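Local coordinates for galactokinase (Bifidobacterium longum subsp. infantis ATCC 15697 = JCM 1222 = DSM 20088, PDB 6TEQ), which probably catalyses the ATP-dependent phosphorylation of galactose and binds 2-deoxy-2-fluoro-galactose in its sugar pocket, at residues Gly45-Tyr50 / Asp334-Asp339; Glu341-Glu346 / Ala362-Gly367. All coordinates share one frame; numbering follows the deposited sequence.

Contact 1. Residues Gly45-Tyr50 / Asp334-Asp339; sequences GEHTDY and DSLAAD. With GAF (2-deoxy-2-fluoro-alpha-D-galactopyranose), chain M.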
ATOM      1  N   GLY A  45       1.100  -6.492  -9.730  1.00  9.25           N
ATOM      2  CA  GLY A  45       1.102  -5.186 -10.397  1.00 10.30           C
ATOM      3  C   GLY A  45       1.914  -4.221  -9.588  1.00  8.88           C
ATOM      4  O   GLY A  45       1.394  -3.244  -9.074  1.00 12.41           O
ATOM      5  N   GLU A  46       3.179  -4.522  -9.496  1.00 11.31           N
ATOM      6  CA  GLU A  46       4.119  -3.831  -8.639  1.00 11.88           C
ATOM      7  C   GLU A  46       5.002  -2.921  -9.476  1.00 11.90           C
ATOM      8  O   GLU A  46       5.450  -3.253 -10.587  1.00 13.60           O
ATOM      9  CB  GLU A  46       4.985  -4.835  -7.889  1.00 11.43           C
ATOM     10  CG  GLU A  46       5.378  -4.371  -6.506  1.00 12.18           C
ATOM     11  CD  GLU A  46       4.172  -4.439  -5.555  1.00 12.41           C
ATOM     12  OE1 GLU A  46       3.517  -3.366  -5.348  1.00 13.00           O
ATOM     13  OE2 GLU A  46       3.826  -5.567  -5.065  1.00 14.74           O
ATOM     14  N   HIS A  47       5.122  -1.717  -8.962  1.00 10.99           N
ATOM     15  CA  HIS A  47       5.871  -0.666  -9.621  1.00  9.50           C
ATOM     16  C   HIS A  47       5.225  -0.293 -10.950  1.00 10.75           C
ATOM     17  O   HIS A  47       5.948   0.114 -11.883  1.00 11.67           O
ATOM     18  CB  HIS A  47       7.312  -0.995  -9.645  1.00 10.18           C
ATOM     19  CG  HIS A  47       8.019  -0.778  -8.373  1.00 11.10           C
ATOM     20  ND1 HIS A  47       8.402   0.478  -7.921  1.00 12.20           N
ATOM     21  CD2 HIS A  47       8.363  -1.663  -7.381  1.00 11.29           C
ATOM     22  CE1 HIS A  47       8.951   0.306  -6.730  1.00 13.31           C
ATOM     23  NE2 HIS A  47       8.934  -0.947  -6.389  1.00 13.66           N
ATOM     24  N   THR A  48       3.916  -0.370 -11.008  1.00 11.30           N
ATOM     25  CA  THR A  48       3.138  -0.017 -12.187  1.00 13.66           C
ATOM     26  C   THR A  48       2.250   1.192 -11.921  1.00 11.52           C
ATOM     27  O   THR A  48       1.866   1.854 -12.876  1.00 11.17           O
ATOM     28  CB  THR A  48       2.246  -1.192 -12.591  1.00 11.88           C
ATOM     29  OG1 THR A  48       1.416  -1.594 -11.507  1.00 14.38           O
ATOM     30  CG2 THR A  48       3.033  -2.392 -13.044  1.00 13.39           C
ATOM     31  N   ASP A  49       1.906   1.484 -10.672  1.00 11.92           N
ATOM     32  CA  ASP A  49       0.966   2.592 -10.410  1.00 12.03           C
ATOM     33  C   ASP A  49       1.439   3.930 -10.992  1.00 13.11           C
ATOM     34  O   ASP A  49       0.633   4.619 -11.673  1.00 15.61           O
ATOM     35  CB  ASP A  49       0.581   2.658  -8.959  1.00 12.10           C
ATOM     36  CG  ASP A  49       1.642   2.916  -7.916  1.00 11.22           C
ATOM     37  OD1 ASP A  49       2.811   2.742  -8.237  1.00 11.81           O
ATOM     38  OD2 ASP A  49       1.240   3.333  -6.794  1.00 12.36           O
ATOM     39  N   TYR A  50       2.672   4.310 -10.721  1.00 12.23           N
ATOM     40  CA  TYR A  50       3.198   5.622 -11.141  1.00 13.36           C
ATOM     41  C   TYR A  50       3.551   5.568 -12.630  1.00 12.72           C
ATOM     42  O   TYR A  50       3.886   6.608 -13.185  1.00 15.12           O
ATOM     43  CB  TYR A  50       4.396   6.024 -10.267  1.00 12.62           C
ATOM     44  CG  TYR A  50       5.520   5.015 -10.134  1.00 12.27           C
ATOM     45  CD1 TYR A  50       6.411   4.832 -11.200  1.00 11.98           C
ATOM     46  CD2 TYR A  50       5.690   4.278  -8.958  1.00 13.52           C
ATOM     47  CE1 TYR A  50       7.438   3.894 -11.124  1.00 14.14           C
ATOM     48  CE2 TYR A  50       6.750   3.385  -8.830  1.00 13.37           C
ATOM     49  CZ  TYR A  50       7.612   3.189  -9.923  1.00 12.39           C
ATOM     50  OH  TYR A  50       8.647   2.314  -9.787  1.00 14.13           O
ATOM     51  N   ASP A 334      10.177 -12.577  -9.680  1.00 11.42           N
ATOM     52  CA  ASP A 334      11.427 -12.787 -10.390  1.00 11.52           C
ATOM     53  C   ASP A 334      11.762 -11.543 -11.203  1.00 12.20           C
ATOM     54  O   ASP A 334      12.978 -11.190 -11.315  1.00 14.38           O
ATOM     55  CB  ASP A 334      11.398 -14.040 -11.259  1.00 11.28           C
ATOM     56  CG  ASP A 334      11.282 -15.336 -10.516  1.00 11.76           C
ATOM     57  OD1 ASP A 334      11.444 -15.354  -9.274  1.00 13.04           O
ATOM     58  OD2 ASP A 334      11.099 -16.334 -11.243  1.00 15.77           O
ATOM     59  N   SER A 335      10.761 -10.904 -11.756  1.00 10.82           N
ATOM     60  CA  SER A 335      10.973  -9.674 -12.513  1.00 10.54           C
ATOM     61  C   SER A 335      11.431  -8.552 -11.563  1.00 10.47           C
ATOM     62  O   SER A 335      12.297  -7.773 -11.935  1.00 12.56           O
ATOM     63  CB  SER A 335       9.713  -9.316 -13.185  1.00  9.89           C
ATOM     64  OG  SER A 335       9.841  -8.168 -13.992  1.00 12.61           O
ATOM     65  N   LEU A 336      10.782  -8.420 -10.418  1.00 10.76           N
ATOM     66  CA  LEU A 336      11.168  -7.387  -9.437  1.00 11.68           C
ATOM     67  C   LEU A 336      12.599  -7.618  -8.975  1.00 13.02           C
ATOM     68  O   LEU A 336      13.289  -6.643  -8.738  1.00 14.63           O
ATOM     69  CB  LEU A 336      10.227  -7.426  -8.277  1.00 10.58           C
ATOM     70  CG  LEU A 336       8.854  -6.858  -8.592  1.00 10.30           C
ATOM     71  CD1 LEU A 336       7.796  -7.323  -7.623  1.00 10.89           C
ATOM     72  CD2 LEU A 336       8.834  -5.344  -8.741  1.00 13.51           C
ATOM     73  N   ALA A 337      13.036  -8.864  -8.862  1.00 12.25           N
ATOM     74  CA  ALA A 337      14.411  -9.141  -8.396  1.00 12.35           C
ATOM     75  C   ALA A 337      15.434  -8.884  -9.501  1.00 13.29           C
ATOM     76  O   ALA A 337      16.466  -8.196  -9.203  1.00 17.04           O
ATOM     77  CB  ALA A 337      14.470 -10.561  -7.906  1.00 14.58           C
ATOM     78  N   ALA A 338      15.182  -9.406 -10.699  1.00 12.78           N
ATOM     79  CA  ALA A 338      16.206  -9.360 -11.765  1.00 12.52           C
ATOM     80  C   ALA A 338      16.135  -8.091 -12.596  1.00 16.18           C
ATOM     81  O   ALA A 338      17.204  -7.563 -12.976  1.00 15.96           O
ATOM     82  CB  ALA A 338      16.095 -10.503 -12.708  1.00 14.13           C
ATOM     83  N   ASP A 339      14.949  -7.688 -12.991  1.00 12.92           N
ATOM     84  CA  ASP A 339      14.787  -6.538 -13.914  1.00 13.06           C
ATOM     85  C   ASP A 339      14.629  -5.253 -13.104  1.00 13.83           C
ATOM     86  O   ASP A 339      15.119  -4.251 -13.542  1.00 15.64           O
ATOM     87  CB  ASP A 339      13.663  -6.772 -14.908  1.00 13.89           C
ATOM     88  CG  ASP A 339      14.134  -7.630 -16.085  1.00 15.72           C
ATOM     89  OD1 ASP A 339      15.394  -7.673 -16.368  1.00 17.64           O
ATOM     90  OD2 ASP A 339      13.278  -8.204 -16.764  1.00 16.81           O
TER
HETATM   91  C1  GAF M 609       5.206   1.719  -2.705  0.60 14.86           C
HETATM   92  C2  GAF M 609       4.373   2.907  -3.138  0.60 14.74           C
HETATM   93  F2  GAF M 609       3.898   3.533  -2.034  0.60 15.54           F
HETATM   94  C3  GAF M 609       3.222   2.497  -4.033  0.60 11.94           C
HETATM   95  O3  GAF M 609       2.660   3.632  -4.613  0.60 14.69           O
HETATM   96  C4  GAF M 609       3.711   1.580  -5.193  0.60 13.52           C
HETATM   97  O4  GAF M 609       4.493   2.267  -6.163  0.60 14.07           O
HETATM   98  C5  GAF M 609       4.486   0.446  -4.614  0.60 12.35           C
HETATM   99  O5  GAF M 609       5.564   0.939  -3.855  0.60 15.58           O
HETATM  100  C6  GAF M 609       5.035  -0.507  -5.656  0.60 11.16           C
HETATM  101  O6  GAF M 609       3.985  -1.138  -6.388  0.60  9.59           O
HETATM  102  O1  GAF M 609       4.359   1.025  -1.807  0.60 17.81           O

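Contact 2. Residues Glu341-Glu346 / Ala362-Gly367; sequences EVTVPE and ARMTGG. With GAF (2-deoxy-2-fluoro-alpha-D-galactopyranose), chain M.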
ATOM      1  N   GLU A 341      15.173  -4.865  -9.786  1.00 13.35           N
ATOM      2  CA  GLU A 341      16.299  -4.776  -8.797  1.00 13.96           C
ATOM      3  C   GLU A 341      15.788  -4.057  -7.544  1.00 14.43           C
ATOM      4  O   GLU A 341      16.455  -3.131  -7.048  1.00 15.57           O
ATOM      5  CB  GLU A 341      17.536  -4.165  -9.426  1.00 14.73           C
ATOM      6  CG  GLU A 341      18.112  -5.036 -10.512  1.00 18.14           C
ATOM      7  CD  GLU A 341      19.419  -4.427 -10.970  1.00 17.23           C
ATOM      8  OE1 GLU A 341      19.369  -3.493 -11.830  1.00 17.54           O
ATOM      9  OE2 GLU A 341      20.460  -4.751 -10.338  1.00 27.77           O
ATOM     10  N   VAL A 342      14.630  -4.507  -7.015  1.00 14.29           N
ATOM     11  CA  VAL A 342      14.089  -3.915  -5.756  1.00 14.76           C
ATOM     12  C   VAL A 342      13.974  -4.964  -4.653  1.00 12.63           C
ATOM     13  O   VAL A 342      13.305  -4.712  -3.681  1.00 15.24           O
ATOM     14  CB  VAL A 342      12.760  -3.160  -5.967  1.00 13.29           C
ATOM     15  CG1 VAL A 342      12.918  -2.025  -6.949  1.00 12.76           C
ATOM     16  CG2 VAL A 342      11.647  -4.126  -6.388  1.00 13.04           C
ATOM     17  N   THR A 343      14.594  -6.119  -4.804  1.00 13.21           N
ATOM     18  CA  THR A 343      14.577  -7.121  -3.735  1.00 13.20           C
ATOM     19  C   THR A 343      15.893  -7.059  -2.957  1.00 13.86           C
ATOM     20  O   THR A 343      16.854  -6.352  -3.344  1.00 16.89           O
ATOM     21  CB  THR A 343      14.296  -8.519  -4.282  1.00 13.52           C
ATOM     22  OG1 THR A 343      15.420  -8.996  -5.021  1.00 15.06           O
ATOM     23  CG2 THR A 343      13.000  -8.580  -5.079  1.00 12.53           C
ATOM     24  N   VAL A 344      15.897  -7.764  -1.854  1.00 14.69           N
ATOM     25  CA  VAL A 344      17.034  -7.887  -0.915  1.00 13.24           C
ATOM     26  C   VAL A 344      17.048  -9.339  -0.521  1.00 14.18           C
ATOM     27  O   VAL A 344      16.040 -10.049  -0.694  1.00 13.70           O
ATOM     28  CB  VAL A 344      16.910  -6.939   0.291  1.00 14.88           C
ATOM     29  CG1 VAL A 344      16.901  -5.490  -0.151  1.00 17.76           C
ATOM     30  CG2 VAL A 344      15.690  -7.250   1.148  1.00 14.70           C
ATOM     31  N   PRO A 345      18.158  -9.816   0.078  1.00 16.77           N
ATOM     32  CA  PRO A 345      18.250 -11.249   0.363  1.00 16.80           C
ATOM     33  C   PRO A 345      17.105 -11.766   1.222  1.00 14.19           C
ATOM     34  O   PRO A 345      16.700 -12.891   0.990  1.00 14.10           O
ATOM     35  CB  PRO A 345      19.601 -11.365   1.079  1.00 17.52           C
ATOM     36  CG  PRO A 345      20.393 -10.292   0.364  1.00 19.98           C
ATOM     37  CD  PRO A 345      19.444  -9.114   0.230  1.00 17.80           C
ATOM     38  N   GLU A 346      16.667 -11.001   2.229  1.00 14.39           N
ATOM     39  CA  GLU A 346      15.608 -11.494   3.125  1.00 14.50           C
ATOM     40  C   GLU A 346      14.351 -11.784   2.283  1.00 12.58           C
ATOM     41  O   GLU A 346      13.638 -12.754   2.568  1.00 13.51           O
ATOM     42  CB  GLU A 346      15.350 -10.504   4.252  1.00 16.59           C
ATOM     43  CG  GLU A 346      16.531 -10.334   5.193  1.00 17.95           C
ATOM     44  CD  GLU A 346      17.498  -9.209   4.860  1.00 18.06           C
ATOM     45  OE1 GLU A 346      17.631  -8.816   3.676  1.00 18.67           O
ATOM     46  OE2 GLU A 346      18.164  -8.738   5.820  1.00 20.73           O
ATOM     47  N   ALA A 362       4.914 -17.177  -4.644  1.00 11.46           N
ATOM     48  CA  ALA A 362       5.330 -16.252  -3.581  1.00 11.64           C
ATOM     49  C   ALA A 362       6.100 -15.082  -4.190  1.00 10.83           C
ATOM     50  O   ALA A 362       6.834 -15.252  -5.193  1.00 12.30           O
ATOM     51  CB  ALA A 362       6.195 -17.014  -2.577  1.00 11.80           C
ATOM     52  N   ARG A 363       5.952 -13.908  -3.581  1.00 10.20           N
ATOM     53  CA  ARG A 363       6.567 -12.703  -4.118  1.00  9.57           C
ATOM     54  C   ARG A 363       6.668 -11.683  -3.008  1.00  9.02           C
ATOM     55  O   ARG A 363       5.778 -11.603  -2.161  1.00 11.32           O
ATOM     56  CB  ARG A 363       5.755 -12.120  -5.290  1.00 10.60           C
ATOM     57  CG  ARG A 363       4.308 -11.789  -4.973  1.00 11.75           C
ATOM     58  CD  ARG A 363       3.498 -11.369  -6.174  1.00 12.77           C
ATOM     59  NE  ARG A 363       4.000 -10.114  -6.651  1.00 12.99           N
ATOM     60  CZ  ARG A 363       3.796  -8.903  -6.119  1.00 11.15           C
ATOM     61  NH1 ARG A 363       4.510  -7.901  -6.558  1.00 12.17           N
ATOM     62  NH2 ARG A 363       2.874  -8.667  -5.239  1.00 12.55           N
ATOM     63  N   MET A 364       7.639 -10.803  -3.157  1.00 10.30           N
ATOM     64  CA  MET A 364       7.589  -9.547  -2.401  1.00  9.98           C
ATOM     65  C   MET A 364       6.317  -8.768  -2.772  1.00  9.64           C
ATOM     66  O   MET A 364       5.788  -8.916  -3.875  1.00 11.00           O
ATOM     67  CB  MET A 364       8.824  -8.739  -2.691  1.00 13.16           C
ATOM     68  CG  MET A 364       9.052  -8.332  -4.158  1.00 13.60           C
ATOM     69  SD  MET A 364       9.827  -6.734  -4.342  1.00 13.85           S
ATOM     70  CE  MET A 364       8.455  -5.673  -3.914  1.00 14.00           C
ATOM     71  N   THR A 365       5.836  -7.943  -1.855  1.00 11.83           N
ATOM     72  CA  THR A 365       4.688  -7.038  -2.091  1.00 11.34           C
ATOM     73  C   THR A 365       5.070  -5.610  -1.676  1.00 10.58           C
ATOM     74  O   THR A 365       5.888  -5.412  -0.732  1.00 14.76           O
ATOM     75  CB  THR A 365       3.420  -7.506  -1.326  1.00 12.52           C
ATOM     76  OG1 THR A 365       2.257  -6.821  -1.821  1.00 11.99           O
ATOM     77  CG2 THR A 365       3.511  -7.363   0.178  1.00 15.07           C
ATOM     78  N   GLY A 366       4.537  -4.649  -2.419  1.00 12.25           N
ATOM     79  CA  GLY A 366       4.782  -3.263  -2.132  1.00 13.49           C
ATOM     80  C   GLY A 366       6.065  -2.764  -2.841  1.00 11.35           C
ATOM     81  O   GLY A 366       6.487  -3.331  -3.819  1.00 13.43           O
ATOM     82  N   GLY A 367       6.693  -1.746  -2.254  1.00 12.81           N
ATOM     83  CA  GLY A 367       7.811  -1.065  -2.908  1.00 13.60           C
ATOM     84  C   GLY A 367       9.058  -1.883  -2.997  1.00 13.52           C
ATOM     85  O   GLY A 367       9.790  -1.703  -3.921  1.00 16.90           O
TER
HETATM   86  C1  GAF M 609       5.206   1.719  -2.705  0.60 14.86           C
HETATM   87  C2  GAF M 609       4.373   2.907  -3.138  0.60 14.74           C
HETATM   88  F2  GAF M 609       3.898   3.533  -2.034  0.60 15.54           F
HETATM   89  C3  GAF M 609       3.222   2.497  -4.033  0.60 11.94           C
HETATM   90  O3  GAF M 609       2.660   3.632  -4.613  0.60 14.69           O
HETATM   91  C4  GAF M 609       3.711   1.580  -5.193  0.60 13.52           C
HETATM   92  O4  GAF M 609       4.493   2.267  -6.163  0.60 14.07           O
HETATM   93  C5  GAF M 609       4.486   0.446  -4.614  0.60 12.35           C
HETATM   94  O5  GAF M 609       5.564   0.939  -3.855  0.60 15.58           O
HETATM   95  C6  GAF M 609       5.035  -0.507  -5.656  0.60 11.16           C
HETATM   96  O6  GAF M 609       3.985  -1.138  -6.388  0.60  9.59           O
HETATM   97  O1  GAF M 609       4.359   1.025  -1.807  0.60 17.81           O

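Contact 1. Residues Gly45-Tyr50 / Asp334-Asp339
The imidazole of H47 meets L336 at a slant: CD2 of L336 comes to 4.0 Å from CD2 of H47, neither over the ring nor squarely at its rim. One face of the same ring carries C6 of the bound sugar, with GAF C6 3.9 Å above the plane and over its centre, consistent with a CH-pi contact. At the edge, CZ of Y50 lies in the imidazole plane, and H47 ND1 shares a 2.6 Å hydrogen bond with Y50 OH. H47 NE2 is hydrogen-bonded to G367 O, so both ring nitrogens are held and the rotation of the ring is fixed. The Y50 hydroxyl is hydrogen-bonded further to that of Y340, while the phenol ring turns its edge to the sugar, near O4.

This loop between strands 33-42 and 54-70 belongs to the galactose-binding signature of galactokinases, within the GHMP kinase family, and helix 322-338 brings L336 against E46 and H47. CB of E46 packs on CD1 of L336 at 3.8 Å, but a bend at chi2 (73°) carries the carboxylate away from the leucine to the sugar, where OE1 stands 2.5 Å from GAF O6. N42 ND2 is also hydrogen-bonded to OE1, and R363 pairs with OE2; together they hold the carboxylate in place. GAF O6 additionally receives the backbone N-H of H47 in an almost straight hydrogen bond (2.9 Å from H47 N, 176°). D49 spreads its two oxygens over neighbouring hydroxyls, OD1 lying 2.7 Å from GAF O4 and OD2 2.6 Å from GAF O3.

Contact 2. Residues Glu341-Glu346 / Ala362-Gly367
V342 and T343 run alongside M364-G367 without joining them as a strand: the nearest CA pairs, V342 with G367 and T343 with M364, are both 7.5 Å apart. E341 turns the chain out of the preceding helix with a positive phi (55°), and V344 holds the N-cap position of helix 345-356. In the segment 362-367, after T365 come G366, at whose backbone angles a CB would clash with the preceding carbonyl oxygen, and G367, which brings its CA to 3.2 Å from the ring oxygen O5 of GAF. Bare backbone thus forms this wall of the sugar pocket, where a CB on G367 would be crowded by O5.

Between the two segments the packing centres on the sulfur of M364. It is touched by two methyl groups, CG2 of T343 at 3.7 Å and CG2 of V342 at 3.8 Å. The valine side chain crosses the methionine at about a right angle. M364 reaches this place because CG sits between backbone N and carbonyl carbon (chi1 60°) and the chain then bends twice more. T343 gives its methyl to the sulfur and its hydroxyl, OG1, to D348 in the first turn of the following helix. CB of V342 lies 3.9 Å from the carbonyl oxygen of G367.

Helix 322-338 touches T343 through H333 and A337 and is tied to V342 by a backbone hydrogen bond at L336; L347 of helix 345-356 packs on M364, and strand 361-365, outermost within this chain in a five-stranded mixed sheet of the C-terminal GHMP kinase region, pairs antiparallel with strand 372-378.

Overall arrangement
The two contacts sit with centres 9 Å apart around one sugar and follow each other along the chain, helix 322-338 of contact 1 leading into helix 345-356 of contact 2. Contact 1 is wholly buried and joins the galactose-binding loop to the C-terminal GHMP region; contact 2 is partly buried and stays within that region. A leucine carries the first interface beside charged and hydrogen-bonding groups that grip the sugar hydroxyls, whereas sulfur and methyl groups make the second, which meets the sugar through glycine backbone. Two polar links join them: a salt bridge from E46 OE2 to R363 NH1 (2.9 Å) and a hydrogen bond between H47 NE2 and G367 O (2.7 Å).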